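PDB 3MAL: stromal cell-derived factor 2-like protein, which takes part in protein quality control and the unfolded protein response of the endoplasmic reticulum, in a complex with ERDJ3B and BIP1 needed for accumulation of the immune receptor EFR. Local coordinates for residues W64-V69 with A84-Q89; H126-I131 with R145-D150. All coordinates share one frame; numbering follows the deposited sequence. Where two conformers were deposited one is given.

In the fold
Contacts 1 and 2 are two neighbouring strand pairings in the six-stranded antiparallel barrel of a beta-trefoil built from MIR motifs. They follow one another along the chain: 64-69 meets 84-89 before 126-131 meets 145-150, and their centres lie about 10 Å apart. Strands 85-90 and 127-131 are adjacent in the barrel, so the two pairings share a seam, along which the backbones of Ile86 and Trp127, and of Ala84 and Leu129, are probably hydrogen-bonded. Ile86 and Leu146 also touch inside the barrel. Both contacts place a tryptophan against the strand opposite, an echo consistent with the repeats of the trefoil, and together they supply four consecutive strands of its wall.

Contact 1 (W64-V69 with A84-Q89); sequences WIVKPV and ATIRLQ
Trp64 opens the pairing by resting the CE3 corner of its indole near the carbonyl O of Leu88, which lies at the ring edge, 3.6 Å from CE3. CE3 also touches Leu88 CB, while NE1 is turned to another partner, the carbonyl of Leu35. Ile65 and Gln89 then form an antiparallel hydrogen-bonded pair: Ile65 N reaches Gln89 O at 2.7 Å, nearly straight at 171°, and Gln89 N returns a bond to Ile65 O. At the next, non-hydrogen-bonded pair Val66 and Leu88 run alongside each other, with Val66 CG2 4.0 Å from Leu88 CD2. In this beta-trefoil they face the barrel interior, where Leu88 also meets Ile24 and Leu146.

Lys67 pairs with Arg87 on the face that carries Ile65 and Gln89. Extended beyond CG, its chain slants toward Gln89 so that NZ meets Gln89 OE1 at 2.7 Å; Gln89 NE2 donates in turn to Arg94 O and Asp118 OD2, which fixes the rotation of the amide. Pro68 contributes its carbonyl O, which takes two N-H groups from Arg87: NE at 2.9 Å and NH2, less straight, at 3.2 Å. A bend at chi3 (-65°) turns the guanidinium edge, with NE and NH2, toward that single oxygen, and NH1 goes on to Ser121 OG. At Val69, beyond the strand, a water joins Val69 N (2.8 Å) to Thr85 O, and Val69 CG1 packs on Thr85 CG2.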
# COMPACT_ATOMS: atom_id res chain seq x y z
N TRP A 64 0.64 -7.82 -2.86
CA TRP A 64 1.18 -7.39 -1.57
C TRP A 64 0.71 -8.40 -0.50
O TRP A 64 -0.44 -8.84 -0.53
CB TRP A 64 0.67 -5.97 -1.22
CG TRP A 64 1.05 -4.96 -2.25
CD1 TRP A 64 0.36 -4.67 -3.42
CD2 TRP A 64 2.21 -4.12 -2.25
NE1 TRP A 64 1.04 -3.70 -4.14
CE2 TRP A 64 2.18 -3.35 -3.44
CE3 TRP A 64 3.27 -3.93 -1.35
CZ2 TRP A 64 3.16 -2.40 -3.75
CZ3 TRP A 64 4.27 -2.98 -1.66
CH2 TRP A 64 4.20 -2.23 -2.86
N ILE A 65 1.59 -8.73 0.45
CA ILE A 65 1.21 -9.56 1.61
C ILE A 65 0.87 -8.68 2.83
O ILE A 65 1.67 -7.83 3.24
CB ILE A 65 2.28 -10.61 1.97
CG1 ILE A 65 2.60 -11.49 0.75
CG2 ILE A 65 1.80 -11.50 3.11
CD1 ILE A 65 1.35 -12.21 0.25
N VAL A 66 -0.33 -8.85 3.41
CA VAL A 66 -0.72 -8.08 4.60
C VAL A 66 -0.04 -8.70 5.83
O VAL A 66 -0.21 -9.90 6.11
CB VAL A 66 -2.25 -8.12 4.83
CG1 VAL A 66 -2.65 -7.19 5.99
CG2 VAL A 66 -3.00 -7.79 3.56
N LYS A 67 0.74 -7.88 6.55
CA LYS A 67 1.45 -8.37 7.73
C LYS A 67 1.27 -7.46 8.97
O LYS A 67 1.03 -6.24 8.84
CB LYS A 67 2.94 -8.57 7.41
CG LYS A 67 3.22 -9.77 6.51
CD LYS A 67 4.74 -10.04 6.33
CE LYS A 67 4.92 -11.19 5.35
NZ LYS A 67 6.32 -11.76 5.29
N PRO A 68 1.37 -8.06 10.18
CA PRO A 68 1.38 -7.27 11.41
C PRO A 68 2.74 -6.61 11.63
O PRO A 68 3.69 -6.85 10.87
CB PRO A 68 1.09 -8.32 12.49
CG PRO A 68 1.72 -9.54 11.99
CD PRO A 68 1.52 -9.50 10.46
N VAL A 69 2.84 -5.75 12.64
CA VAL A 69 4.15 -5.27 13.07
C VAL A 69 4.78 -6.36 13.98
O VAL A 69 4.08 -7.00 14.77
CB VAL A 69 4.10 -3.84 13.73
CG1 VAL A 69 3.10 -2.95 13.00
CG2 VAL A 69 3.78 -3.91 15.19
N ALA A 84 -5.95 -1.02 12.95
CA ALA A 84 -4.71 -1.81 13.04
C ALA A 84 -3.54 -1.09 12.35
O ALA A 84 -3.73 -0.43 11.33
CB ALA A 84 -4.88 -3.21 12.42
N THR A 85 -2.36 -1.25 12.93
CA THR A 85 -1.12 -0.88 12.26
C THR A 85 -0.65 -2.10 11.47
O THR A 85 -0.45 -3.18 12.05
CB THR A 85 -0.04 -0.48 13.26
OG1 THR A 85 -0.58 0.51 14.15
CG2 THR A 85 1.19 0.10 12.54
N ILE A 86 -0.51 -1.94 10.16
CA ILE A 86 -0.14 -3.04 9.27
C ILE A 86 1.09 -2.69 8.42
O ILE A 86 1.53 -1.52 8.36
CB ILE A 86 -1.31 -3.48 8.30
CG1 ILE A 86 -1.57 -2.42 7.21
CG2 ILE A 86 -2.60 -3.84 9.08
CD1 ILE A 86 -2.58 -2.86 6.12
N ARG A 87 1.63 -3.73 7.79
CA ARG A 87 2.70 -3.59 6.80
C ARG A 87 2.19 -4.29 5.52
O ARG A 87 1.39 -5.24 5.59
CB ARG A 87 4.00 -4.24 7.30
CG ARG A 87 4.62 -3.55 8.54
CD ARG A 87 5.98 -4.14 8.97
NE ARG A 87 5.86 -5.52 9.40
CZ ARG A 87 6.86 -6.37 9.53
NH1 ARG A 87 8.11 -6.02 9.25
NH2 ARG A 87 6.60 -7.61 9.90
N LEU A 88 2.62 -3.79 4.36
CA LEU A 88 2.30 -4.43 3.10
C LEU A 88 3.62 -4.79 2.44
O LEU A 88 4.40 -3.91 2.10
CB LEU A 88 1.46 -3.51 2.18
CG LEU A 88 0.03 -3.26 2.65
CD1 LEU A 88 -0.61 -2.16 1.77
CD2 LEU A 88 -0.80 -4.56 2.57
N GLN A 89 3.88 -6.09 2.30
CA GLN A 89 5.16 -6.50 1.72
C GLN A 89 4.92 -6.91 0.28
O GLN A 89 4.08 -7.74 0.02
CB GLN A 89 5.77 -7.66 2.53
CG GLN A 89 7.20 -7.99 2.07
CD GLN A 89 7.82 -9.14 2.86
OE1 GLN A 89 7.12 -10.05 3.33
NE2 GLN A 89 9.14 -9.10 3.00
O HOH W 1 0.59 -5.17 14.16

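Contact 2 (H126-I131 with R145-D150); sequences HWKLII and RLQHID
His126 O receives the N-H of Ile149 at 3.0 Å, and beyond it the strands of 126-131 and 145-150 run antiparallel, their short axes 4.3 Å apart at closest and at 152°, with paired backbone bonds at Lys128-Gln147 and Ile130-Arg145. The shortest, Lys128 N to Gln147 O, measures 2.7 Å.

Trp127 and His148 form a non-hydrogen-bonded pair and make an aromatic contact. His148 CB sits over the six-membered ring of the indole, 3.9 Å from its centroid in a CH-pi contact, and the imidazole beyond it turns an edge to the same ring. The result is a T-shaped pair with the planes at 63°. CG of His148 is anti to the backbone N (chi1 -173°), which carries the imidazole past CB along the indole with CD2 leading. Both imidazole nitrogens are held by nearby residues, ND1 by Thr151 OG1 and NE2 by Gly124 O, so the orientation of the ring is fixed; the indole is tied through NE1 to Leu97 O.

The two strands make a beta hairpin of the trefoil barrel. Leu129 shares the buried face with Trp127, and its CD1 lies 3.9 Å from Leu146 CD2. The other face is more open. There Lys128 and Gln147 project together from the sheet, while Ile130 crosses Gln147 and sets CD1 3.8 Å from its OE1; NE2 of that amide bonds to Ser152 O. Ile149 CD1 packs against Lys128 CB, and its CG1 touches His126 CB. At the His126 end a water donates to His126 O, which already accepts from Ile149 N, and accepts from Asp150 N at 2.8 Å.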
# COMPACT_ATOMS: atom_id res chain seq x y z
N HIS A 126 5.11 1.34 8.55
CA HIS A 126 3.85 1.18 9.29
C HIS A 126 2.72 2.07 8.77
O HIS A 126 2.91 3.28 8.58
CB HIS A 126 4.10 1.38 10.81
CG HIS A 126 5.07 0.41 11.39
ND1 HIS A 126 5.37 0.37 12.74
CD2 HIS A 126 5.81 -0.57 10.81
CE1 HIS A 126 6.27 -0.58 12.96
NE2 HIS A 126 6.54 -1.17 11.81
N TRP A 127 1.55 1.46 8.52
CA TRP A 127 0.37 2.15 8.00
C TRP A 127 -0.83 1.80 8.85
O TRP A 127 -1.01 0.63 9.24
CB TRP A 127 0.09 1.73 6.54
CG TRP A 127 1.26 2.00 5.60
CD1 TRP A 127 2.36 1.22 5.44
CD2 TRP A 127 1.43 3.12 4.72
NE1 TRP A 127 3.22 1.78 4.51
CE2 TRP A 127 2.66 2.94 4.05
CE3 TRP A 127 0.65 4.24 4.41
CZ2 TRP A 127 3.15 3.87 3.11
CZ3 TRP A 127 1.13 5.17 3.46
CH2 TRP A 127 2.37 4.96 2.82
N LYS A 128 -1.67 2.79 9.13
CA LYS A 128 -2.89 2.53 9.89
C LYS A 128 -4.02 2.28 8.90
O LYS A 128 -4.25 3.09 7.99
CB LYS A 128 -3.18 3.72 10.80
CG LYS A 128 -4.54 3.75 11.52
CD LYS A 128 -4.69 5.21 12.00
CE LYS A 128 -5.95 5.46 12.80
NZ LYS A 128 -5.99 6.87 13.32
N LEU A 129 -4.71 1.14 9.05
CA LEU A 129 -5.89 0.86 8.24
C LEU A 129 -7.10 1.59 8.82
O LEU A 129 -7.40 1.48 10.01
CB LEU A 129 -6.20 -0.64 8.13
CG LEU A 129 -7.52 -0.92 7.38
CD1 LEU A 129 -7.35 -0.84 5.85
CD2 LEU A 129 -8.07 -2.27 7.78
N ILE A 130 -7.78 2.35 7.97
CA ILE A 130 -8.95 3.11 8.38
C ILE A 130 -10.10 2.70 7.50
O ILE A 130 -10.10 2.99 6.30
CB ILE A 130 -8.69 4.63 8.27
CG1 ILE A 130 -7.48 5.02 9.14
CG2 ILE A 130 -9.93 5.43 8.72
CD1 ILE A 130 -6.98 6.44 8.94
N ILE A 131 -11.06 1.98 8.06
CA ILE A 131 -12.21 1.56 7.26
C ILE A 131 -13.23 2.68 7.25
O ILE A 131 -13.64 3.16 8.31
CB ILE A 131 -12.83 0.25 7.77
CG1 ILE A 131 -11.79 -0.88 7.79
CG2 ILE A 131 -14.05 -0.14 6.91
CD1 ILE A 131 -12.31 -2.15 8.46
N ARG A 145 -8.84 3.70 3.81
CA ARG A 145 -7.67 4.55 3.59
C ARG A 145 -6.54 3.87 4.33
O ARG A 145 -6.80 3.09 5.26
CB ARG A 145 -7.90 5.96 4.16
CG ARG A 145 -9.03 6.73 3.48
CD ARG A 145 -9.09 8.22 3.91
NE ARG A 145 -10.48 8.70 3.84
CZ ARG A 145 -11.03 9.32 2.80
NH1 ARG A 145 -10.34 9.57 1.71
NH2 ARG A 145 -12.28 9.70 2.87
N LEU A 146 -5.31 4.15 3.93
CA LEU A 146 -4.12 3.72 4.68
C LEU A 146 -3.31 4.97 5.04
O LEU A 146 -2.83 5.69 4.16
CB LEU A 146 -3.29 2.75 3.85
CG LEU A 146 -3.91 1.38 3.58
CD1 LEU A 146 -3.18 0.73 2.45
CD2 LEU A 146 -3.87 0.52 4.83
N GLN A 147 -3.17 5.21 6.33
CA GLN A 147 -2.46 6.39 6.81
C GLN A 147 -1.08 6.04 7.35
O GLN A 147 -0.94 5.24 8.28
CB GLN A 147 -3.29 7.15 7.85
CG GLN A 147 -2.66 8.50 8.22
CD GLN A 147 -3.43 9.27 9.27
OE1 GLN A 147 -4.13 8.69 10.10
NE2 GLN A 147 -3.30 10.61 9.23
N HIS A 148 -0.06 6.63 6.76
CA HIS A 148 1.30 6.35 7.17
C HIS A 148 1.47 6.86 8.61
O HIS A 148 1.21 8.03 8.88
CB HIS A 148 2.28 7.03 6.20
CG HIS A 148 3.72 6.68 6.43
ND1 HIS A 148 4.65 7.59 6.89
CD2 HIS A 148 4.40 5.52 6.25
CE1 HIS A 148 5.83 7.01 6.99
NE2 HIS A 148 5.71 5.75 6.60
N ILE A 149 1.86 5.97 9.52
CA ILE A 149 2.01 6.33 10.95
C ILE A 149 2.98 7.50 11.19
O ILE A 149 2.61 8.47 11.85
CB ILE A 149 2.47 5.13 11.85
CG1 ILE A 149 1.47 3.96 11.80
CG2 ILE A 149 2.76 5.60 13.32
CD1 ILE A 149 0.09 4.25 12.38
N ASP A 150 4.19 7.42 10.62
CA ASP A 150 5.26 8.38 10.95
C ASP A 150 5.06 9.78 10.40
O ASP A 150 5.46 10.76 11.04
CB ASP A 150 6.65 7.81 10.58
CG ASP A 150 7.13 6.74 11.55
OD1 ASP A 150 6.51 6.59 12.61
OD2 ASP A 150 8.11 6.02 11.26
O HOH W 2 5.04 4.98 9.47